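Local coordinates for hypothetical protein ylbA (Escherichia coli, PDB 1RC6) that catalyses the manganese-dependent hydrolysis of (S)-ureidoglycine to (S)-ureidoglycolate and ammonia, a step in the use of allantoin as a nitrogen source, at residues 107-112 with 144-149; 95-100 with 113-118; 47-52 with 60-65. All coordinates share one frame; numbering follows the deposited sequence.

Contact 1: 107-112 with 144-149; sequences GYLYCP and PWLVSG
Pro144 rests its CG against CB of Pro112, 3.7 Å away, and its CB beside the phenol oxygen of Tyr110. That hydroxyl has its polar partner elsewhere, in Glu82, so the proline merely flanks it. At Trp145 the main chain makes the contact: the carbonyl O approaches Tyr110 CD1 at 3.4 Å, while the side chain leaves the backbone away from 107-112, and the indole meets Phe177 edge-to-face.

Leu146 comes next, its backbone beside the Pro112 ring and its CD1 touching CD1 of Leu109 at 3.5 Å. The same leucine also packs on Ala96 and Phe101, which belong to a second sheet. With Val147 regular strand pairing begins. Tyr110 N donates to Val147 O at 2.7 Å in an almost straight bond (177° at the hydrogen), and Val147 N returns a longer bond to Tyr110 O. On the face shared with Tyr108 and Tyr110, Val147 CG1 lies 3.9 Å from Tyr108 CE2.

Ser148 projects from the face that carries Leu109. Its OG donates in the carbonyl plane to Tyr108 O at 2.9 Å, and Gly149 N gives the same oxygen a second bond at 3.1 Å, so a side chain and a main-chain amide grip one acceptor together. Tyr108 N completes the pair by donating to Gly149 O at 2.7 Å. The Tyr108 ring, set between its own backbone N and carbonyl carbon (chi1 70°), folds back so that one face covers the peptide joining Ser148 to Gly149.

Hydrogen-bonded and non-hydrogen-bonded pairs alternate, with Tyr108, Tyr110 and Val147 on one face and Leu109 and Ser148 on the other: this is the antiparallel pairing of edge strand 147-150 with strand 107-111 in the six-stranded sheet of the N-terminal cupin domain.

Contact 2: 95-100 with 113-118; sequences KAEGKT and PGSLMT
Glu97 adopts a left-handed backbone conformation (phi 44°), uncommon for a residue other than glycine, and from this turn it sends a carboxylate across to Ser115. It occupies the second position of a type I' beta turn running from Ala96 to Lys99, a turn closed by Lys99 N donating to Ala96 O. With CG beside the backbone N (chi1 -57°) and an extended chain beyond it, the glutamate brings OE2 within 2.6 Å of Ser115 OG. The serine is the donor; it meets OE2 on the anti side, 20° out of the carboxylate plane, and Glu97 CG packs against Ser115 CB at 3.5 Å.

Ser115 is itself the centre of an inverse gamma turn, so the bond joins two turns. An alanine here, lacking the hydroxyl, is likely to leave the carboxylate of Glu97 without this donor and freer to swing.

Farther from the turns the backbones draw together. Ala96 CB lies 3.6 Å from Leu116 O, and beyond it Lys95 and Thr118 form an antiparallel hydrogen-bonded pair: Lys95 N donates to Thr118 O at 2.7 Å, and Thr118 N to Lys95 O at 2.9 Å. Thr118 OG1 adds a weak bond to Lys95 O and lies 3.2 Å from Lys95 CB, near the root of a side chain that then runs off from 113-118.

The pairing begins the join of 118-121 to 91-96, the middle strand of a three-stranded sheet whose other outer strand is 99-104. Ala96 and Met117 turn inward from it onto Cys111 of strand 107-111, Met117 also reaching Thr83 and Leu85 of strand 81-89, while Glu97 lies over Pro112 and Leu146 at the margin of the six-stranded sheet.

Contact 3: 47-52 with 60-65; sequences ATILST and VDYLVT
Asp61 meets 47-52 with both its backbone and its side chain, and with Leu63 and Leu50 it accounts for much of the surface buried here. Its carbonyl O accepts from Leu50 N at 2.9 Å. Its CG sits between the backbone N and the carbonyl carbon (chi1 52°), an arrangement that carries the carboxylate over to the loop that follows strand 46-49, where OD2 takes the N-H of Ser51 at 2.6 Å. The bond bends somewhat at the hydrogen (140°). Ser51 O receives only a weak bond from Asp61 N.

Leu63 forms a hydrogen-bonded pair with Thr48: Thr48 N donates to Leu63 O at 3.0 Å, and Leu63 N answers to Thr48 O at 3.1 Å. Their side chains run alongside each other, Thr48 CG2 lying 3.8 Å from Leu63 CB. Leu50 comes in at a slant, setting CD1 against Leu63 CB at 4.1 Å. On the opposite face from Thr48 and Leu63, Ile49 CG1 lies beside Tyr62 CD2 at 3.9 Å, the two side chains pointing the same way.

The contact thus combines apolar packing with a polar cluster at Asp61 and Ser51. Asp61 OD1 and Ser51 OG are each hydrogen-bonded to the hydroxyl of Tyr227, from a strand in the C-terminal half. Donation by Ser51 N to the buried carboxylate would be expected to help stabilise a negative charge there, and the shared tyrosine ties this part of the hairpin to the neighbouring cupin domain.

Contacts 1 and 3 mark the two outermost strands of one six-stranded antiparallel sheet, 147-150 and 46-49, with their centres about 19 Å apart and no touch between them. Contact 2 belongs to the separate three-stranded sheet; its centre lies about 9 Å from that of contact 1, which it touches, and about 20 Å from that of contact 3. Along the chain contact 3 closes first, after which the segments of contacts 1 and 2 alternate. Contacts 1 and 2 meet where the two sheets pack, Cys111 against Ala96 and Leu109 against Met117, whereas contact 3 borders the C-terminal cupin, some of whose residues, such as His202, are assigned by similarity to manganese or substrate binding.

Contact 1: 107-112 with 144-149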
# COMPACT_ATOMS: atom_id res chain seq x y z
N GLY A 107 11.72 1.66 -3.90
CA GLY A 107 11.41 2.32 -5.15
C GLY A 107 9.91 2.37 -5.35
O GLY A 107 9.21 1.41 -5.01
N TYR A 108 9.40 3.47 -5.89
CA TYR A 108 7.97 3.59 -6.11
C TYR A 108 7.65 4.23 -7.44
O TYR A 108 8.49 4.92 -8.04
CB TYR A 108 7.32 4.41 -4.99
CG TYR A 108 7.67 5.89 -5.00
CD1 TYR A 108 8.85 6.36 -4.42
CD2 TYR A 108 6.78 6.83 -5.53
CE1 TYR A 108 9.14 7.73 -4.37
CE2 TYR A 108 7.06 8.19 -5.49
CZ TYR A 108 8.23 8.64 -4.91
OH TYR A 108 8.48 10.00 -4.85
N LEU A 109 6.43 3.99 -7.91
CA LEU A 109 5.96 4.55 -9.17
C LEU A 109 4.46 4.84 -9.16
O LEU A 109 3.65 3.93 -8.96
CB LEU A 109 6.27 3.61 -10.33
CG LEU A 109 5.60 4.03 -11.64
CD1 LEU A 109 6.13 5.38 -12.09
CD2 LEU A 109 5.85 2.99 -12.71
N TYR A 110 4.11 6.10 -9.40
CA TYR A 110 2.71 6.51 -9.48
C TYR A 110 2.38 6.81 -10.94
O TYR A 110 3.17 7.41 -11.65
CB TYR A 110 2.45 7.76 -8.63
CG TYR A 110 1.10 8.39 -8.95
CD1 TYR A 110 0.95 9.23 -10.04
CD2 TYR A 110 -0.04 8.05 -8.23
CE1 TYR A 110 -0.31 9.71 -10.42
CE2 TYR A 110 -1.30 8.52 -8.60
CZ TYR A 110 -1.42 9.34 -9.70
OH TYR A 110 -2.66 9.78 -10.11
N CYS A 111 1.20 6.40 -11.37
CA CYS A 111 0.76 6.67 -12.73
C CYS A 111 -0.60 7.36 -12.75
O CYS A 111 -1.56 6.86 -12.16
CB CYS A 111 0.64 5.38 -13.54
SG CYS A 111 2.21 4.59 -13.98
N PRO A 112 -0.69 8.51 -13.43
CA PRO A 112 -1.98 9.22 -13.49
C PRO A 112 -2.93 8.34 -14.29
O PRO A 112 -2.52 7.35 -14.88
CB PRO A 112 -1.63 10.51 -14.23
CG PRO A 112 -0.52 10.06 -15.15
CD PRO A 112 0.33 9.23 -14.21
N PRO A 144 -3.06 15.29 -12.42
CA PRO A 144 -1.91 14.68 -11.75
C PRO A 144 -0.86 14.30 -12.80
O PRO A 144 -1.04 14.57 -13.98
CB PRO A 144 -2.52 13.47 -11.08
CG PRO A 144 -3.48 13.00 -12.14
CD PRO A 144 -4.12 14.29 -12.65
N TRP A 145 0.23 13.69 -12.36
CA TRP A 145 1.27 13.28 -13.29
C TRP A 145 2.17 12.18 -12.73
O TRP A 145 2.26 11.98 -11.52
CB TRP A 145 2.12 14.49 -13.68
CG TRP A 145 2.75 15.16 -12.52
CD1 TRP A 145 3.94 14.86 -11.93
CD2 TRP A 145 2.18 16.24 -11.76
NE1 TRP A 145 4.16 15.69 -10.85
CE2 TRP A 145 3.10 16.55 -10.72
CE3 TRP A 145 0.99 16.98 -11.86
CZ2 TRP A 145 2.87 17.57 -9.79
CZ3 TRP A 145 0.75 17.99 -10.93
CH2 TRP A 145 1.69 18.28 -9.91
N LEU A 146 2.82 11.46 -13.65
CA LEU A 146 3.71 10.37 -13.29
C LEU A 146 4.73 10.83 -12.27
O LEU A 146 5.32 11.90 -12.41
CB LEU A 146 4.41 9.87 -14.56
CG LEU A 146 5.61 8.91 -14.67
CD1 LEU A 146 6.31 8.68 -13.35
CD2 LEU A 146 5.13 7.61 -15.25
N VAL A 147 4.91 10.04 -11.23
CA VAL A 147 5.90 10.34 -10.20
C VAL A 147 6.61 9.03 -9.89
O VAL A 147 5.98 7.99 -9.80
CB VAL A 147 5.26 10.88 -8.92
CG1 VAL A 147 6.33 11.17 -7.88
CG2 VAL A 147 4.48 12.13 -9.23
N SER A 148 7.93 9.09 -9.73
CA SER A 148 8.70 7.90 -9.43
C SER A 148 9.96 8.26 -8.64
O SER A 148 10.49 9.36 -8.77
CB SER A 148 9.06 7.19 -10.73
OG SER A 148 9.74 5.97 -10.46
N GLY A 149 10.44 7.34 -7.82
CA GLY A 149 11.63 7.60 -7.03
C GLY A 149 11.85 6.51 -6.01
O GLY A 149 11.35 5.39 -6.15

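Contact 2: 95-100 with 113-118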
# COMPACT_ATOMS: atom_id res chain seq x y z
N LYS A 95 7.54 0.12 -16.26
CA LYS A 95 7.44 0.90 -17.47
C LYS A 95 6.10 1.60 -17.57
O LYS A 95 5.05 1.00 -17.32
CB LYS A 95 7.66 0.01 -18.69
CG LYS A 95 9.08 -0.54 -18.80
CD LYS A 95 9.31 -1.28 -20.11
CE LYS A 95 10.79 -1.60 -20.30
NZ LYS A 95 11.08 -2.09 -21.67
N ALA A 96 6.14 2.87 -17.92
CA ALA A 96 4.94 3.69 -18.08
C ALA A 96 5.29 4.98 -18.82
O ALA A 96 6.42 5.47 -18.75
CB ALA A 96 4.33 4.03 -16.71
N GLU A 97 4.30 5.52 -19.53
CA GLU A 97 4.46 6.74 -20.30
C GLU A 97 5.79 6.75 -21.08
O GLU A 97 6.54 7.73 -21.06
CB GLU A 97 4.37 7.95 -19.36
CG GLU A 97 3.07 8.00 -18.58
CD GLU A 97 2.79 9.34 -17.95
OE1 GLU A 97 3.73 9.97 -17.42
OE2 GLU A 97 1.63 9.77 -17.96
N GLY A 98 6.06 5.63 -21.74
CA GLY A 98 7.26 5.51 -22.54
C GLY A 98 8.58 5.49 -21.81
O GLY A 98 9.62 5.33 -22.46
N LYS A 99 8.59 5.64 -20.49
CA LYS A 99 9.86 5.62 -19.78
C LYS A 99 10.09 4.27 -19.12
O LYS A 99 9.22 3.40 -19.15
CB LYS A 99 9.90 6.72 -18.72
CG LYS A 99 9.48 8.08 -19.24
CD LYS A 99 9.42 9.07 -18.10
CE LYS A 99 8.56 10.27 -18.45
NZ LYS A 99 8.38 11.15 -17.25
N THR A 100 11.26 4.10 -18.52
CA THR A 100 11.63 2.86 -17.83
C THR A 100 12.21 3.21 -16.48
O THR A 100 12.97 4.16 -16.36
CB THR A 100 12.69 2.06 -18.62
OG1 THR A 100 12.11 1.50 -19.79
CG2 THR A 100 13.25 0.94 -17.76
N PRO A 113 -4.21 8.70 -14.31
CA PRO A 113 -5.24 7.95 -15.04
C PRO A 113 -4.86 7.71 -16.49
O PRO A 113 -4.34 8.60 -17.15
CB PRO A 113 -6.46 8.84 -14.94
CG PRO A 113 -6.24 9.56 -13.66
CD PRO A 113 -4.79 9.90 -13.70
N GLY A 114 -5.12 6.50 -16.97
CA GLY A 114 -4.83 6.18 -18.36
C GLY A 114 -3.46 5.61 -18.66
O GLY A 114 -3.33 4.72 -19.51
N SER A 115 -2.43 6.11 -17.98
CA SER A 115 -1.08 5.62 -18.23
C SER A 115 -0.82 4.23 -17.68
O SER A 115 -0.32 4.09 -16.57
CB SER A 115 -0.05 6.59 -17.66
OG SER A 115 -0.10 7.83 -18.34
N LEU A 116 -1.18 3.22 -18.46
CA LEU A 116 -0.95 1.84 -18.08
C LEU A 116 0.47 1.65 -17.59
O LEU A 116 1.41 2.31 -18.06
CB LEU A 116 -1.18 0.93 -19.27
CG LEU A 116 -2.58 0.33 -19.39
CD1 LEU A 116 -3.63 1.34 -18.97
CD2 LEU A 116 -2.78 -0.17 -20.82
N MET A 117 0.64 0.73 -16.64
CA MET A 117 1.94 0.45 -16.06
C MET A 117 2.27 -1.03 -16.29
O MET A 117 1.38 -1.88 -16.29
CB MET A 117 1.88 0.73 -14.56
CG MET A 117 2.96 0.08 -13.73
SD MET A 117 2.57 0.04 -11.94
CE MET A 117 2.34 1.82 -11.57
N THR A 118 3.55 -1.31 -16.53
CA THR A 118 3.98 -2.70 -16.70
C THR A 118 5.17 -2.85 -15.80
O THR A 118 5.85 -1.88 -15.49
CB THR A 118 4.37 -3.03 -18.15
OG1 THR A 118 5.26 -2.04 -18.65
CG2 THR A 118 3.13 -3.12 -19.03

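Contact 3: 47-52 with 60-65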
# COMPACT_ATOMS: atom_id res chain seq x y z
N ALA A 47 -0.25 -13.35 -6.71
CA ALA A 47 -0.95 -12.10 -6.42
C ALA A 47 -2.04 -12.34 -5.40
O ALA A 47 -2.82 -13.29 -5.49
CB ALA A 47 -1.54 -11.49 -7.68
N THR A 48 -2.09 -11.47 -4.41
CA THR A 48 -3.11 -11.59 -3.40
C THR A 48 -3.80 -10.26 -3.18
O THR A 48 -3.22 -9.30 -2.68
CB THR A 48 -2.50 -12.16 -2.10
OG1 THR A 48 -3.29 -11.75 -0.99
CG2 THR A 48 -1.07 -11.70 -1.93
N ILE A 49 -5.06 -10.20 -3.61
CA ILE A 49 -5.89 -9.01 -3.46
C ILE A 49 -6.18 -8.73 -1.98
O ILE A 49 -6.45 -9.66 -1.21
CB ILE A 49 -7.21 -9.22 -4.20
CG1 ILE A 49 -6.93 -9.41 -5.69
CG2 ILE A 49 -8.12 -8.06 -3.97
CD1 ILE A 49 -8.11 -9.95 -6.46
N LEU A 50 -6.13 -7.46 -1.59
CA LEU A 50 -6.37 -7.05 -0.21
C LEU A 50 -7.67 -6.28 -0.08
O LEU A 50 -8.74 -6.86 -0.08
CB LEU A 50 -5.19 -6.23 0.30
CG LEU A 50 -3.88 -7.01 0.14
CD1 LEU A 50 -2.70 -6.18 0.60
CD2 LEU A 50 -3.95 -8.29 0.95
N SER A 51 -7.61 -4.96 0.04
CA SER A 51 -8.84 -4.20 0.14
C SER A 51 -9.58 -4.15 -1.20
O SER A 51 -8.97 -4.17 -2.27
CB SER A 51 -8.53 -2.77 0.61
OG SER A 51 -7.94 -2.78 1.90
N THR A 52 -10.91 -4.11 -1.14
CA THR A 52 -11.76 -4.04 -2.34
C THR A 52 -13.03 -3.35 -1.89
O THR A 52 -13.30 -3.26 -0.70
CB THR A 52 -12.15 -5.43 -2.87
OG1 THR A 52 -12.99 -6.08 -1.92
CG2 THR A 52 -10.92 -6.29 -3.12
N VAL A 60 -8.63 -0.63 -4.64
CA VAL A 60 -8.29 -2.04 -4.60
C VAL A 60 -6.80 -2.05 -4.49
O VAL A 60 -6.13 -1.37 -5.26
CB VAL A 60 -8.64 -2.78 -5.89
CG1 VAL A 60 -8.31 -4.25 -5.72
CG2 VAL A 60 -10.11 -2.60 -6.25
N ASP A 61 -6.25 -2.77 -3.52
CA ASP A 61 -4.80 -2.82 -3.41
C ASP A 61 -4.34 -4.27 -3.38
O ASP A 61 -5.14 -5.17 -3.13
CB ASP A 61 -4.29 -2.01 -2.21
CG ASP A 61 -4.97 -2.37 -0.92
OD1 ASP A 61 -4.71 -1.66 0.07
OD2 ASP A 61 -5.76 -3.35 -0.89
N TYR A 62 -3.06 -4.49 -3.68
CA TYR A 62 -2.54 -5.85 -3.76
C TYR A 62 -1.16 -6.02 -3.17
O TYR A 62 -0.42 -5.06 -2.94
CB TYR A 62 -2.40 -6.31 -5.21
CG TYR A 62 -3.47 -5.89 -6.19
CD1 TYR A 62 -3.74 -4.54 -6.42
CD2 TYR A 62 -4.19 -6.84 -6.91
CE1 TYR A 62 -4.72 -4.15 -7.35
CE2 TYR A 62 -5.16 -6.46 -7.83
CZ TYR A 62 -5.42 -5.12 -8.05
OH TYR A 62 -6.39 -4.78 -8.97
N LEU A 63 -0.83 -7.28 -2.95
CA LEU A 63 0.48 -7.66 -2.46
C LEU A 63 0.87 -8.70 -3.51
O LEU A 63 0.14 -9.65 -3.75
CB LEU A 63 0.38 -8.29 -1.08
CG LEU A 63 1.71 -8.58 -0.38
CD1 LEU A 63 1.41 -8.95 1.07
CD2 LEU A 63 2.46 -9.72 -1.07
N VAL A 64 2.01 -8.50 -4.15
CA VAL A 64 2.41 -9.43 -5.19
C VAL A 64 3.88 -9.81 -5.10
O VAL A 64 4.76 -8.95 -5.14
CB VAL A 64 2.16 -8.83 -6.60
CG1 VAL A 64 2.38 -9.89 -7.66
CG2 VAL A 64 0.75 -8.27 -6.69
N THR A 65 4.15 -11.10 -4.95
CA THR A 65 5.54 -11.53 -4.92
C THR A 65 5.86 -12.02 -6.34
O THR A 65 5.20 -12.92 -6.88
CB THR A 65 5.80 -12.65 -3.89
OG1 THR A 65 5.41 -13.90 -4.44
CG2 THR A 65 5.02 -12.39 -2.61